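Local structure of S12 family peptidase (Streptomyces sp. 82F2, 3WWX) at residues 290-298 with 335-345. The protein probably hydrolyses amide bonds with preference for D-configured substrates, as an S12 family amidohydrolase with a beta-lactamase-like fold. Numbering follows the deposited sequence.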
ATOM      1  N   ASP A 290      -5.450 -12.479  -5.906  1.00 13.09           N
ATOM      2  CA  ASP A 290      -6.758 -12.968  -5.489  1.00 14.94           C
ATOM      3  C   ASP A 290      -7.391 -13.549  -6.727  1.00 17.58           C
ATOM      4  O   ASP A 290      -7.172 -13.056  -7.817  1.00 16.97           O
ATOM      5  CB  ASP A 290      -7.595 -11.817  -4.929  1.00 17.55           C
ATOM      6  CG  ASP A 290      -8.870 -12.284  -4.224  1.00 21.56           C
ATOM      7  OD1 ASP A 290      -9.063 -13.502  -4.032  1.00 23.28           O
ATOM      8  OD2 ASP A 290      -9.657 -11.391  -3.849  1.00 29.51           O
ATOM      9  N   LYS A 291      -8.155 -14.615  -6.572  1.00 16.51           N
ATOM     10  CA  LYS A 291      -8.966 -15.106  -7.673  1.00 15.76           C
ATOM     11  C   LYS A 291     -10.415 -14.751  -7.412  1.00 14.71           C
ATOM     12  O   LYS A 291     -10.990 -15.135  -6.390  1.00 17.89           O
ATOM     13  CB  LYS A 291      -8.834 -16.613  -7.823  1.00 16.60           C
ATOM     14  CG  LYS A 291      -9.599 -17.079  -9.045  1.00 19.30           C
ATOM     15  CD  LYS A 291      -8.877 -18.164  -9.811  1.00 29.85           C
ATOM     16  CE  LYS A 291      -8.721 -19.405  -8.991  1.00 33.81           C
ATOM     17  NZ  LYS A 291     -10.004 -19.778  -8.345  1.00 45.35           N
ATOM     18  N   LEU A 292     -11.004 -14.022  -8.344  1.00 13.59           N
ATOM     19  CA  LEU A 292     -12.348 -13.485  -8.180  1.00 13.74           C
ATOM     20  C   LEU A 292     -13.417 -14.524  -8.534  1.00 16.31           C
ATOM     21  O   LEU A 292     -13.103 -15.635  -8.954  1.00 16.74           O
ATOM     22  CB  LEU A 292     -12.498 -12.218  -9.013  1.00 14.44           C
ATOM     23  CG  LEU A 292     -11.420 -11.157  -8.744  1.00 13.26           C
ATOM     24  CD1 LEU A 292     -11.603 -10.021  -9.709  1.00 12.54           C
ATOM     25  CD2 LEU A 292     -11.482 -10.653  -7.295  1.00 15.47           C
ATOM     26  N   SER A 293     -14.676 -14.160  -8.335  1.00 18.39           N
ATOM     27  CA  SER A 293     -15.764 -15.127  -8.402  1.00 21.01           C
ATOM     28  C   SER A 293     -15.802 -15.799  -9.759  1.00 21.13           C
ATOM     29  O   SER A 293     -16.071 -17.001  -9.845  1.00 21.05           O
ATOM     30  CB  SER A 293     -17.104 -14.445  -8.105  1.00 19.46           C
ATOM     31  OG  SER A 293     -17.453 -13.513  -9.104  1.00 18.31           O
ATOM     32  N   CYS A 294     -15.517 -15.019 -10.802  1.00 15.80           N
ATOM     33  CA  CYS A 294     -15.578 -15.483 -12.190  1.00 19.00           C
ATOM     34  C   CYS A 294     -14.276 -16.131 -12.639  1.00 17.40           C
ATOM     35  O   CYS A 294     -14.141 -16.478 -13.814  1.00 21.54           O
ATOM     36  CB  CYS A 294     -15.918 -14.341 -13.131  1.00 17.51           C
ATOM     37  SG  CYS A 294     -14.642 -13.053 -13.267  1.00 17.62           S
ATOM     38  N   GLY A 295     -13.327 -16.305 -11.729  1.00 16.98           N
ATOM     39  CA  GLY A 295     -12.094 -17.026 -12.024  1.00 15.13           C
ATOM     40  C   GLY A 295     -10.939 -16.156 -12.502  1.00 13.19           C
ATOM     41  O   GLY A 295      -9.809 -16.616 -12.625  1.00 14.77           O
ATOM     42  N   VAL A 296     -11.214 -14.885 -12.727  1.00 12.38           N
ATOM     43  CA  VAL A 296     -10.149 -13.966 -13.093  1.00 13.25           C
ATOM     44  C   VAL A 296      -9.251 -13.696 -11.891  1.00 12.23           C
ATOM     45  O   VAL A 296      -9.726 -13.373 -10.780  1.00 12.99           O
ATOM     46  CB  VAL A 296     -10.696 -12.652 -13.667  1.00 11.10           C
ATOM     47  CG1 VAL A 296      -9.597 -11.622 -13.860  1.00 13.50           C
ATOM     48  CG2 VAL A 296     -11.395 -12.893 -15.013  1.00 12.57           C
ATOM     49  N   GLU A 297      -7.955 -13.823 -12.129  1.00 12.94           N
ATOM     50  CA  GLU A 297      -6.944 -13.608 -11.118  1.00 11.47           C
ATOM     51  C   GLU A 297      -6.403 -12.194 -11.247  1.00 12.95           C
ATOM     52  O   GLU A 297      -5.984 -11.762 -12.323  1.00 13.58           O
ATOM     53  CB  GLU A 297      -5.819 -14.616 -11.331  1.00 11.47           C
ATOM     54  CG  GLU A 297      -4.659 -14.478 -10.381  1.00 16.49           C
ATOM     55  CD  GLU A 297      -3.511 -15.413 -10.741  1.00 19.35           C
ATOM     56  OE1 GLU A 297      -2.581 -15.037 -11.510  1.00 17.55           O
ATOM     57  OE2 GLU A 297      -3.551 -16.547 -10.218  1.00 26.57           O
ATOM     58  N   VAL A 298      -6.417 -11.465 -10.132  1.00 11.26           N
ATOM     59  CA  VAL A 298      -5.904 -10.097 -10.111  1.00 11.25           C
ATOM     60  C   VAL A 298      -4.770  -9.962  -9.124  1.00 10.85           C
ATOM     61  O   VAL A 298      -4.688 -10.681  -8.127  1.00 11.54           O
ATOM     62  CB  VAL A 298      -7.000  -9.063  -9.806  1.00 11.63           C
ATOM     63  CG1 VAL A 298      -7.950  -8.969 -10.985  1.00 11.92           C
ATOM     64  CG2 VAL A 298      -7.755  -9.384  -8.512  1.00 13.72           C
ATOM     65  N   GLN A 335     -14.101  -4.400  -2.473  1.00 16.14           N
ATOM     66  CA  GLN A 335     -14.168  -5.661  -3.202  1.00 15.34           C
ATOM     67  C   GLN A 335     -15.313  -5.661  -4.204  1.00 14.54           C
ATOM     68  O   GLN A 335     -15.188  -6.230  -5.297  1.00 15.40           O
ATOM     69  CB  GLN A 335     -14.288  -6.855  -2.250  1.00 18.66           C
ATOM     70  CG  GLN A 335     -13.935  -8.186  -2.894  1.00 17.11           C
ATOM     71  CD  GLN A 335     -12.474  -8.283  -3.293  1.00 19.03           C
ATOM     72  OE1 GLN A 335     -11.628  -7.495  -2.861  1.00 19.97           O
ATOM     73  NE2 GLN A 335     -12.175  -9.254  -4.142  1.00 23.16           N
ATOM     74  N   LYS A 336     -16.435  -5.022  -3.876  1.00 15.21           N
ATOM     75  CA  LYS A 336     -17.535  -4.923  -4.824  1.00 14.26           C
ATOM     76  C   LYS A 336     -17.108  -4.205  -6.111  1.00 15.29           C
ATOM     77  O   LYS A 336     -17.567  -4.538  -7.193  1.00 15.30           O
ATOM     78  CB  LYS A 336     -18.732  -4.202  -4.206  1.00 15.13           C
ATOM     79  CG  LYS A 336     -19.517  -5.012  -3.202  1.00 27.04           C
ATOM     80  CD  LYS A 336     -20.833  -4.293  -2.860  1.00 25.81           C
ATOM     81  CE  LYS A 336     -21.637  -5.048  -1.821  1.00 40.81           C
ATOM     82  NZ  LYS A 336     -20.850  -5.288  -0.584  1.00 46.56           N
ATOM     83  N   VAL A 337     -16.238  -3.202  -6.003  1.00 13.37           N
ATOM     84  CA  VAL A 337     -15.782  -2.476  -7.177  1.00 13.85           C
ATOM     85  C   VAL A 337     -14.895  -3.383  -8.038  1.00 11.95           C
ATOM     86  O   VAL A 337     -15.005  -3.392  -9.264  1.00 12.51           O
ATOM     87  CB  VAL A 337     -15.015  -1.188  -6.777  1.00 12.92           C
ATOM     88  CG1 VAL A 337     -14.534  -0.450  -8.012  1.00 12.21           C
ATOM     89  CG2 VAL A 337     -15.934  -0.264  -5.932  1.00 14.24           C
ATOM     90  N   ILE A 338     -14.033  -4.142  -7.379  1.00 10.93           N
ATOM     91  CA  ILE A 338     -13.130  -5.078  -8.056  1.00 11.78           C
ATOM     92  C   ILE A 338     -13.927  -6.166  -8.772  1.00 13.16           C
ATOM     93  O   ILE A 338     -13.680  -6.459  -9.955  1.00 12.26           O
ATOM     94  CB  ILE A 338     -12.120  -5.675  -7.068  1.00 11.39           C
ATOM     95  CG1 ILE A 338     -11.173  -4.577  -6.536  1.00 13.30           C
ATOM     96  CG2 ILE A 338     -11.301  -6.776  -7.728  1.00 12.05           C
ATOM     97  CD1 ILE A 338     -10.387  -4.980  -5.290  1.00 12.55           C
ATOM     98  N   GLU A 339     -14.901  -6.748  -8.080  1.00 13.00           N
ATOM     99  CA  GLU A 339     -15.741  -7.772  -8.686  1.00 13.07           C
ATOM    100  C   GLU A 339     -16.549  -7.211  -9.848  1.00 12.11           C
ATOM    101  O   GLU A 339     -16.707  -7.873 -10.876  1.00 14.44           O
ATOM    102  CB  GLU A 339     -16.663  -8.396  -7.640  1.00 14.18           C
ATOM    103  CG  GLU A 339     -16.016  -9.457  -6.810  1.00 14.79           C
ATOM    104  CD  GLU A 339     -16.005 -10.825  -7.470  1.00 15.07           C
ATOM    105  OE1 GLU A 339     -16.784 -11.035  -8.426  1.00 18.32           O
ATOM    106  OE2 GLU A 339     -15.241 -11.673  -7.001  1.00 16.54           O
ATOM    107  N   ALA A 340     -17.066  -5.994  -9.716  1.00 13.09           N
ATOM    108  CA  ALA A 340     -17.846  -5.396 -10.791  1.00 13.85           C
ATOM    109  C   ALA A 340     -16.986  -5.233 -12.043  1.00 14.53           C
ATOM    110  O   ALA A 340     -17.380  -5.588 -13.162  1.00 15.34           O
ATOM    111  CB  ALA A 340     -18.401  -4.069 -10.356  1.00 16.22           C
ATOM    112  N   GLU A 341     -15.783  -4.715 -11.852  1.00 12.77           N
ATOM    113  CA  GLU A 341     -14.916  -4.431 -12.980  1.00 11.44           C
ATOM    114  C   GLU A 341     -14.415  -5.700 -13.652  1.00 11.99           C
ATOM    115  O   GLU A 341     -14.466  -5.800 -14.887  1.00 13.53           O
ATOM    116  CB  GLU A 341     -13.731  -3.575 -12.530  1.00 11.88           C
ATOM    117  CG  GLU A 341     -12.711  -3.262 -13.637  1.00 12.80           C
ATOM    118  CD  GLU A 341     -13.304  -2.520 -14.825  1.00 13.55           C
ATOM    119  OE1 GLU A 341     -12.802  -2.695 -15.951  1.00 12.40           O
ATOM    120  OE2 GLU A 341     -14.244  -1.709 -14.644  1.00 13.40           O
ATOM    121  N   PHE A 342     -13.909  -6.653 -12.886  1.00 11.96           N
ATOM    122  CA  PHE A 342     -13.256  -7.818 -13.490  1.00 11.61           C
ATOM    123  C   PHE A 342     -14.212  -8.962 -13.811  1.00 15.28           C
ATOM    124  O   PHE A 342     -13.895  -9.797 -14.655  1.00 15.35           O
ATOM    125  CB  PHE A 342     -12.102  -8.299 -12.623  1.00 12.68           C
ATOM    126  CG  PHE A 342     -10.948  -7.344 -12.596  1.00 11.71           C
ATOM    127  CD1 PHE A 342     -10.006  -7.335 -13.610  1.00 11.73           C
ATOM    128  CD2 PHE A 342     -10.823  -6.429 -11.570  1.00 12.11           C
ATOM    129  CE1 PHE A 342      -8.956  -6.435 -13.585  1.00 12.47           C
ATOM    130  CE2 PHE A 342      -9.791  -5.514 -11.561  1.00 12.23           C
ATOM    131  CZ  PHE A 342      -8.855  -5.525 -12.556  1.00 12.22           C
ATOM    132  N   CYS A 343     -15.370  -8.995 -13.151  1.00 14.17           N
ATOM    133  CA  CYS A 343     -16.346 -10.079 -13.360  1.00 15.15           C
ATOM    134  C   CYS A 343     -17.725  -9.603 -13.792  1.00 18.16           C
ATOM    135  O   CYS A 343     -18.588 -10.437 -14.104  1.00 20.10           O
ATOM    136  CB  CYS A 343     -16.470 -10.922 -12.090  1.00 16.28           C
ATOM    137  SG  CYS A 343     -14.961 -11.794 -11.665  1.00 17.67           S
ATOM    138  N   GLY A 344     -17.936  -8.286 -13.829  1.00 17.99           N
ATOM    139  CA  GLY A 344     -19.232  -7.735 -14.193  1.00 19.85           C
ATOM    140  C   GLY A 344     -20.295  -7.965 -13.138  1.00 21.96           C
ATOM    141  O   GLY A 344     -21.488  -7.865 -13.428  1.00 27.00           O
ATOM    142  N   THR A 345     -19.869  -8.270 -11.917  1.00 21.07           N
ATOM    143  CA  THR A 345     -20.773  -8.580 -10.814  1.00 24.66           C
ATOM    144  C   THR A 345     -21.578  -7.348 -10.402  1.00 27.83           C
ATOM    145  O   THR A 345     -21.014  -6.308 -10.048  1.00 24.47           O
ATOM    146  CB  THR A 345     -19.991  -9.109  -9.591  1.00 24.38           C
ATOM    147  OG1 THR A 345     -19.163 -10.214  -9.978  1.00 22.53           O
ATOM    148  CG2 THR A 345     -20.944  -9.562  -8.483  1.00 26.31           C
TER
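Q335, in the first turn of the C-terminal helix, reaches the end of strand 288-291 through its amide: Q335 NE2 lies 3.3 Å from D290 OD2, but the N-H...O angle of 125° makes this a weak hydrogen bond. One turn on, I338 sets CG2 against both methyls of L292, the side chains crossing at about a right angle. E339 bends at chi2, which swings its carboxylate to the turn L292-G295. There E339 OE2 takes the backbone N-H of S293 on its syn lone pair, with S293 N at 2.9 Å. E339 OE1 accepts S293 OG at 2.7 Å, also from the syn side but 16° out of plane. The anti lone pair of E339 OE1 receives T345 OG1 (3.0 Å), so three donors fix the carboxylate's rotation. F342 turns one ring face to V298, whose CG1 stands 3.6 Å from the ring centroid and 5° off the normal, a CH-pi contact. L292 CD1 packs on F342 CB at 3.4 Å. Q313 and L322, on strands 308-315 and 320-326, also touch the F342 side chain, placing it between helix and sheet. C343, ending the helix, forms the disulfide with C294. In this beta-lactamase-like fold, the C-terminal helix is thus tied covalently to a hairpin of the antiparallel sheet, and the three hydrogen bonds to E339 would probably favour its ionised form.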